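Local coordinates for PGRP domain of peptidoglycan recognition protein 3 (Branchiostoma belcheri tsingtauense, PDB 4ZXM) that probably cleaves the amide bond between N-acetylmuramoyl and L-alanine in bacterial peptidoglycan, as an amidase of the peptidoglycan recognition protein family, at residues T106-F111 and G151-G156; V119-S124 and L243-I248; D195-K200 and A238-L243. One frame throughout, in Å; residues are numbered along the deposited sequence.

Contact 1: residues T106-F111 and G151-G156; sequences TNYNVF and GYSDIG
The carboxylate of D154, brushed by the methyl of T106, is gripped from several sides. Its OD1 accepts a hydrogen bond from Q143 NE2 of helix 132-149 and a weak one from I155 N, with N to OD1 2.7 Å and an N-H...O angle of 130°. Its OD2 makes a salt bridge with K98. These partners fix the rotation of the group, and the lysine would probably keep it ionised although the residue is buried. T106 comes to this polar cluster with carbon: its CG2 lies 3.4 Å from D154 OD1, while its OG1 stays 4.1 Å from D154 OD2. The two side chains cross at a slant, and T106 also touches Q143 and M147 of the same helix, so its methyl lies beside the carboxylate, against that helix.

Two residues on, Y108 meets S153. With CG anti to the backbone N (chi1 -176°), the tyrosine swings its ring toward the serine, whose OG lies obliquely beside CD1 and CE1. S153 CB is 3.8 Å from Y108 CD1. S153 O touches both loop residues, 3.7 Å from T106 CB and 4.1 Å from Y108 CB. R171 makes a cation-pi contact with the Y108 ring and also donates to the backbone carbonyls of D154 and I155, tying both segments to one guanidinium.

Segment 151-156 begins at G151, which leaves helix 132-149 with positive phi (75°). The pairing thus joins two irregular connections, one leading into strand 116-123 and one into strand 159-161; in the alpha/beta amidase fold of peptidoglycan recognition domains, both loops lead into strands of one mixed sheet, with helix 132-149 beside them.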
# COMPACT_ATOMS: atom_id res chain seq x y z
N THR A 106 5.61 -3.34 17.28
CA THR A 106 5.19 -4.61 16.70
C THR A 106 6.36 -5.57 16.70
O THR A 106 7.50 -5.18 16.94
CB THR A 106 4.67 -4.44 15.25
OG1 THR A 106 5.74 -4.01 14.40
CG2 THR A 106 3.54 -3.42 15.20
N ASN A 107 6.07 -6.84 16.46
CA ASN A 107 7.13 -7.82 16.31
C ASN A 107 6.72 -8.89 15.31
O ASN A 107 6.76 -10.09 15.59
CB ASN A 107 7.50 -8.41 17.67
CG ASN A 107 8.98 -8.73 17.77
OD1 ASN A 107 9.82 -7.84 17.57
ND2 ASN A 107 9.31 -9.98 18.06
N TYR A 108 6.30 -8.43 14.13
CA TYR A 108 5.96 -9.34 13.06
C TYR A 108 7.21 -9.60 12.25
O TYR A 108 7.79 -8.67 11.70
CB TYR A 108 4.87 -8.76 12.17
CG TYR A 108 4.41 -9.71 11.08
CD1 TYR A 108 3.70 -10.86 11.40
CD2 TYR A 108 4.70 -9.46 9.74
CE1 TYR A 108 3.28 -11.74 10.42
CE2 TYR A 108 4.28 -10.33 8.75
CZ TYR A 108 3.57 -11.47 9.10
OH TYR A 108 3.15 -12.35 8.12
N ASN A 109 7.63 -10.86 12.18
CA ASN A 109 8.90 -11.19 11.55
C ASN A 109 8.82 -12.37 10.59
O ASN A 109 9.56 -13.35 10.71
CB ASN A 109 9.97 -11.37 12.64
CG ASN A 109 10.19 -10.10 13.44
OD1 ASN A 109 10.53 -9.05 12.89
ND2 ASN A 109 10.02 -10.19 14.76
N VAL A 110 7.90 -12.25 9.62
CA VAL A 110 7.75 -13.21 8.52
C VAL A 110 8.12 -12.51 7.22
O VAL A 110 7.54 -11.48 6.87
CB VAL A 110 6.30 -13.72 8.39
CG1 VAL A 110 6.18 -14.72 7.24
CG2 VAL A 110 5.82 -14.34 9.69
N PHE A 111 9.05 -13.10 6.48
CA PHE A 111 9.69 -12.39 5.39
C PHE A 111 9.25 -12.83 4.01
O PHE A 111 8.85 -13.97 3.80
CB PHE A 111 11.19 -12.51 5.55
CG PHE A 111 11.67 -11.98 6.87
CD1 PHE A 111 11.69 -12.80 7.99
CD2 PHE A 111 12.03 -10.65 7.00
CE1 PHE A 111 12.10 -12.31 9.21
CE2 PHE A 111 12.45 -10.14 8.23
CZ PHE A 111 12.48 -10.98 9.33
N GLY A 151 -7.02 -8.56 15.01
CA GLY A 151 -5.99 -9.42 15.59
C GLY A 151 -4.75 -9.62 14.73
O GLY A 151 -4.05 -10.61 14.91
N TYR A 152 -4.48 -8.71 13.81
CA TYR A 152 -3.23 -8.78 13.03
C TYR A 152 -2.07 -8.40 13.92
O TYR A 152 -2.22 -7.64 14.87
CB TYR A 152 -3.24 -7.85 11.82
CG TYR A 152 -4.29 -8.17 10.76
CD1 TYR A 152 -5.05 -9.34 10.82
CD2 TYR A 152 -4.49 -7.31 9.69
CE1 TYR A 152 -5.99 -9.62 9.85
CE2 TYR A 152 -5.43 -7.59 8.71
CZ TYR A 152 -6.18 -8.74 8.80
OH TYR A 152 -7.13 -9.02 7.84
N SER A 153 -0.90 -8.94 13.58
CA SER A 153 0.32 -8.67 14.34
C SER A 153 0.99 -7.36 13.91
O SER A 153 1.98 -6.94 14.51
CB SER A 153 1.28 -9.86 14.21
OG SER A 153 1.11 -10.47 12.94
N ASP A 154 0.44 -6.72 12.87
CA ASP A 154 0.86 -5.38 12.44
C ASP A 154 -0.17 -4.88 11.43
O ASP A 154 -1.01 -5.66 10.97
CB ASP A 154 2.25 -5.44 11.78
CG ASP A 154 2.83 -4.05 11.50
OD1 ASP A 154 2.32 -3.03 12.03
OD2 ASP A 154 3.83 -3.99 10.74
N ILE A 155 -0.11 -3.59 11.10
CA ILE A 155 -0.87 -3.07 9.96
C ILE A 155 -0.61 -3.93 8.71
O ILE A 155 0.54 -4.27 8.41
CB ILE A 155 -0.55 -1.58 9.70
CG1 ILE A 155 -1.57 -0.98 8.74
CG2 ILE A 155 0.87 -1.39 9.16
CD1 ILE A 155 -1.54 0.53 8.71
N GLY A 156 -1.66 -4.25 7.97
CA GLY A 156 -1.65 -5.34 7.01
C GLY A 156 -0.92 -5.04 5.72
O GLY A 156 -0.46 -5.96 5.04

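Contact 2: residues V119-S124 and L243-I248; sequences VVIHHS and LLYDDI
I121 and H123, pointing from one side of strand 116-123, receive L244, Y245 and I248 of helix 243-247; the short axes run nearly antiparallel, 9.5 Å apart at closest approach. The apolar contacts form a row. I121 CD1 reaches I248 CG2 at 3.6 Å, the two side chains lying alongside one another, head to tail. I121 CG2 meets L244 CD2 at 4.1 Å. The same leucine methyl also touches the strand further on, 3.5 Å from H122 O and 3.8 Å from H123 CB.

The aromatic contact belongs to Y245, whose side chain crosses that of H123 at about a right angle. Its CG stands beside the backbone N and opposite the carbonyl carbon (chi1 -64°), which sends the ring forward although the CB itself does not face the strand. The ring then turns an edge toward the face of H123 in an offset T-shaped pair, with centroids 5.6 Å apart and planes at 79°. On its rim, CE1 lies 3.3 Å from I121 O, near the ring plane.

Polar bonding is slight: H123 ND1 donates to Y245 OH over 3.4 Å at 134°, a weak hydrogen bond. A leucine in place of Y245 would probably leave H123 without its edge-on ring and phenolic acceptor, and open a gap beside the I121 carbonyl.

Around this layer, I121 also packs on L228 of strand 226-230 and F192 of strand 187-192, the two strands flanking 116-123, and L244 shares F192. W251 extends the cover over I121, while H122 points away from the helix, its ring meeting those of H231, H179 and Y157. Helix 243-247 thus packs on part of one face of the sheet, next to helix 203-219.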
# COMPACT_ATOMS: atom_id res chain seq x y z
N VAL A 119 3.04 -6.53 -7.53
CA VAL A 119 2.66 -5.34 -6.77
C VAL A 119 1.15 -5.22 -6.82
O VAL A 119 0.56 -5.12 -7.90
CB VAL A 119 3.29 -4.07 -7.36
CG1 VAL A 119 2.83 -2.85 -6.57
CG2 VAL A 119 4.80 -4.18 -7.38
N VAL A 120 0.50 -5.23 -5.66
CA VAL A 120 -0.94 -5.12 -5.60
C VAL A 120 -1.33 -3.75 -5.08
O VAL A 120 -0.72 -3.27 -4.14
CB VAL A 120 -1.55 -6.17 -4.67
CG1 VAL A 120 -3.07 -6.08 -4.69
CG2 VAL A 120 -1.08 -7.56 -5.08
N ILE A 121 -2.34 -3.15 -5.68
CA ILE A 121 -2.83 -1.86 -5.21
C ILE A 121 -4.18 -2.01 -4.55
O ILE A 121 -5.09 -2.64 -5.07
CB ILE A 121 -2.85 -0.85 -6.35
CG1 ILE A 121 -1.40 -0.50 -6.69
CG2 ILE A 121 -3.61 0.41 -5.94
CD1 ILE A 121 -1.27 0.24 -7.99
N HIS A 122 -4.28 -1.41 -3.36
CA HIS A 122 -5.48 -1.47 -2.54
C HIS A 122 -5.99 -0.06 -2.31
O HIS A 122 -5.35 0.91 -2.70
CB HIS A 122 -5.16 -2.07 -1.18
CG HIS A 122 -4.64 -3.46 -1.24
ND1 HIS A 122 -5.46 -4.56 -1.08
CD2 HIS A 122 -3.39 -3.95 -1.45
CE1 HIS A 122 -4.74 -5.66 -1.19
NE2 HIS A 122 -3.48 -5.32 -1.41
N HIS A 123 -7.13 0.03 -1.65
CA HIS A 123 -7.60 1.28 -1.07
C HIS A 123 -8.24 0.96 0.28
O HIS A 123 -8.76 -0.13 0.48
CB HIS A 123 -8.54 2.05 -2.02
CG HIS A 123 -9.95 1.54 -2.06
ND1 HIS A 123 -10.27 0.21 -2.22
CD2 HIS A 123 -11.13 2.21 -2.02
CE1 HIS A 123 -11.58 0.07 -2.24
NE2 HIS A 123 -12.13 1.27 -2.12
N SER A 124 -8.16 1.91 1.20
CA SER A 124 -8.65 1.69 2.55
C SER A 124 -10.17 1.62 2.60
O SER A 124 -10.74 1.13 3.57
CB SER A 124 -8.16 2.82 3.46
OG SER A 124 -8.60 4.08 3.01
N LEU A 243 -12.60 4.52 -9.26
CA LEU A 243 -11.77 5.41 -10.07
C LEU A 243 -10.26 5.19 -9.93
O LEU A 243 -9.51 5.44 -10.88
CB LEU A 243 -12.09 6.87 -9.74
CG LEU A 243 -13.45 7.35 -10.23
CD1 LEU A 243 -13.78 8.71 -9.62
CD2 LEU A 243 -13.47 7.43 -11.74
N LEU A 244 -9.82 4.74 -8.76
CA LEU A 244 -8.43 4.37 -8.55
C LEU A 244 -8.07 3.22 -9.48
O LEU A 244 -7.11 3.30 -10.25
CB LEU A 244 -8.17 3.96 -7.10
CG LEU A 244 -6.88 3.20 -6.77
CD1 LEU A 244 -5.64 4.01 -7.15
CD2 LEU A 244 -6.83 2.82 -5.29
N TYR A 245 -8.85 2.16 -9.42
CA TYR A 245 -8.57 0.96 -10.18
C TYR A 245 -8.74 1.12 -11.70
O TYR A 245 -8.23 0.30 -12.46
CB TYR A 245 -9.43 -0.17 -9.71
CG TYR A 245 -9.20 -0.61 -8.26
CD1 TYR A 245 -7.91 -0.84 -7.77
CD2 TYR A 245 -10.27 -0.83 -7.41
CE1 TYR A 245 -7.72 -1.24 -6.46
CE2 TYR A 245 -10.08 -1.24 -6.10
CZ TYR A 245 -8.81 -1.45 -5.63
OH TYR A 245 -8.62 -1.85 -4.33
N ASP A 246 -9.46 2.15 -12.12
CA ASP A 246 -9.47 2.54 -13.53
C ASP A 246 -8.12 3.10 -13.92
O ASP A 246 -7.60 2.79 -14.99
CB ASP A 246 -10.53 3.61 -13.80
CG ASP A 246 -11.95 3.10 -13.63
OD1 ASP A 246 -12.17 1.87 -13.68
OD2 ASP A 246 -12.86 3.95 -13.43
N ASP A 247 -7.56 3.92 -13.04
CA ASP A 247 -6.31 4.60 -13.31
C ASP A 247 -5.14 3.64 -13.46
O ASP A 247 -4.32 3.80 -14.36
CB ASP A 247 -5.99 5.61 -12.21
CG ASP A 247 -5.00 6.65 -12.66
OD1 ASP A 247 -5.43 7.63 -13.30
OD2 ASP A 247 -3.79 6.50 -12.40
N ILE A 248 -5.06 2.64 -12.59
CA ILE A 248 -3.89 1.76 -12.59
C ILE A 248 -3.75 0.96 -13.89
O ILE A 248 -2.71 0.35 -14.12
CB ILE A 248 -3.83 0.81 -11.37
CG1 ILE A 248 -4.94 -0.23 -11.42
CG2 ILE A 248 -3.87 1.61 -10.08
CD1 ILE A 248 -4.85 -1.26 -10.32

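Contact 3: residues D195-K200 and A238-L243; sequences DFTSQK and ACPGNL
Segments 195-200 and 238-243 run side by side in opposite directions, T197 CA and N242 CA only 4.4 Å apart, and are joined by a backbone hydrogen bond from L243 N to F196 O at 2.6 Å. The donor meets the carbonyl almost head-on, with a C=O...N angle of 177°. Here N242 is the N-cap of helix 243-247: its OD1 accepts weak hydrogen bonds from L244 N and Y245 N, so the loop before the helix is joined to the neighbouring loop just where the helix begins.

The capping side chain also faces that loop. At chi1 -162° N242 extends its CG away from the backbone N, and the amide comes to lie against the F196 carbonyl. ND2 comes within 3.3 Å of F196 O, but at too poor an angle for a hydrogen bond. The F196 CB packs on the same amide, and both residues touch H123 of strand 116-123. One residue further on, T197 CA makes a CA-H...O contact with G241 O at 3.5 Å. T197 CG2 lies near ND2 of N242, the two side chains crossing at a slant, and reaches P240 CG at 4.1 Å, extending the contact toward the more exposed end.

L243 projects into the bend at S198 and Q199. Its CD1 rests against the peptide link there, 3.4 Å from Q199 N, and L243 as a whole contributes more buried area than any other residue here. K200 curls back from beyond the bend, bringing NZ to 3.6 Å from L243 O; the same ammonium has a long, weak ion pair with D247. Within segment 195-200, T197 OG1 donates to D195 OD2 at 3.1 Å, meeting the carboxylate on its syn side, 27° out of plane.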
# COMPACT_ATOMS: atom_id res chain seq x y z
N ASP A 195 -11.59 6.45 -0.32
CA ASP A 195 -12.64 5.69 -0.96
C ASP A 195 -12.70 6.31 -2.32
O ASP A 195 -12.86 7.53 -2.43
CB ASP A 195 -13.95 5.89 -0.20
CG ASP A 195 -15.17 5.56 -1.03
OD1 ASP A 195 -15.45 4.36 -1.23
OD2 ASP A 195 -15.85 6.51 -1.47
N PHE A 196 -12.53 5.53 -3.37
CA PHE A 196 -12.36 6.13 -4.69
C PHE A 196 -13.43 5.66 -5.66
O PHE A 196 -13.14 5.34 -6.81
CB PHE A 196 -10.94 5.88 -5.19
CG PHE A 196 -9.89 6.39 -4.25
CD1 PHE A 196 -9.66 7.75 -4.12
CD2 PHE A 196 -9.16 5.51 -3.46
CE1 PHE A 196 -8.70 8.23 -3.25
CE2 PHE A 196 -8.21 5.99 -2.57
CZ PHE A 196 -7.97 7.35 -2.47
N THR A 197 -14.67 5.66 -5.20
CA THR A 197 -15.80 5.24 -6.01
C THR A 197 -16.35 6.40 -6.82
O THR A 197 -16.85 6.19 -7.92
CB THR A 197 -16.91 4.66 -5.13
OG1 THR A 197 -17.26 5.63 -4.14
CG2 THR A 197 -16.44 3.37 -4.45
N SER A 198 -16.28 7.61 -6.27
CA SER A 198 -16.69 8.82 -6.99
C SER A 198 -15.60 9.90 -7.07
O SER A 198 -15.81 10.93 -7.71
CB SER A 198 -17.95 9.42 -6.36
OG SER A 198 -17.62 10.34 -5.33
N GLN A 199 -14.46 9.68 -6.43
CA GLN A 199 -13.37 10.66 -6.44
C GLN A 199 -12.05 9.99 -6.80
O GLN A 199 -11.83 8.82 -6.50
CB GLN A 199 -13.27 11.34 -5.07
CG GLN A 199 -12.95 12.83 -5.13
CD GLN A 199 -13.31 13.55 -3.84
OE1 GLN A 199 -12.57 13.49 -2.86
NE2 GLN A 199 -14.46 14.22 -3.84
N LYS A 200 -11.17 10.74 -7.45
CA LYS A 200 -9.89 10.21 -7.87
C LYS A 200 -8.85 10.59 -6.82
O LYS A 200 -9.00 11.62 -6.16
CB LYS A 200 -9.52 10.79 -9.24
CG LYS A 200 -8.56 9.93 -10.05
CD LYS A 200 -8.89 9.98 -11.54
CE LYS A 200 -8.24 8.82 -12.30
NZ LYS A 200 -9.17 8.15 -13.26
N ALA A 238 -15.29 -9.26 -4.71
CA ALA A 238 -16.12 -8.34 -5.49
C ALA A 238 -15.90 -6.91 -5.01
O ALA A 238 -15.68 -6.67 -3.82
CB ALA A 238 -17.58 -8.71 -5.38
N CYS A 239 -15.98 -5.96 -5.94
CA CYS A 239 -15.78 -4.54 -5.66
C CYS A 239 -16.71 -3.67 -6.53
O CYS A 239 -17.15 -4.11 -7.60
CB CYS A 239 -14.32 -4.14 -5.93
SG CYS A 239 -13.03 -5.07 -5.05
N PRO A 240 -17.03 -2.44 -6.07
CA PRO A 240 -17.84 -1.52 -6.88
C PRO A 240 -16.97 -0.66 -7.81
O PRO A 240 -15.76 -0.58 -7.62
CB PRO A 240 -18.49 -0.63 -5.83
CG PRO A 240 -17.47 -0.55 -4.74
CD PRO A 240 -16.72 -1.87 -4.74
N GLY A 241 -17.61 -0.03 -8.80
CA GLY A 241 -16.91 0.82 -9.77
C GLY A 241 -16.00 1.86 -9.12
O GLY A 241 -16.48 2.73 -8.38
N ASN A 242 -14.70 1.75 -9.39
CA ASN A 242 -13.69 2.46 -8.62
C ASN A 242 -12.71 3.21 -9.50
O ASN A 242 -12.05 2.62 -10.36
CB ASN A 242 -12.93 1.46 -7.76
CG ASN A 242 -12.19 2.13 -6.63
OD1 ASN A 242 -11.03 2.50 -6.78
ND2 ASN A 242 -12.85 2.29 -5.48
N LEU A 243 -12.60 4.52 -9.26
CA LEU A 243 -11.77 5.41 -10.07
C LEU A 243 -10.26 5.19 -9.93
O LEU A 243 -9.51 5.44 -10.88
CB LEU A 243 -12.09 6.87 -9.74
CG LEU A 243 -13.45 7.35 -10.23
CD1 LEU A 243 -13.78 8.71 -9.62
CD2 LEU A 243 -13.47 7.43 -11.74

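Overall arrangement
Contacts 2 and 3 form one continuous patch, with centres about 9 Å apart: they share L243, and contact 3 is nested inside the loop that contact 2 closes. H123 and F196 pack together, H123 CB lying 3.8 Å from F196 CD2, and the N-cap of contact 3 starts the helix used in contact 2. Contact 1 lies across the centre of the chain, its centre about 23 Å from that of contact 2 and about 28 Å from that of contact 3, touching neither. The loop 106-111 of contact 1 leads on into strand 116-123, which carries contact 2. H122, in contact 2, faces H179, H231 and Y157, a cluster consistent with the catalytic cleft of related amidases.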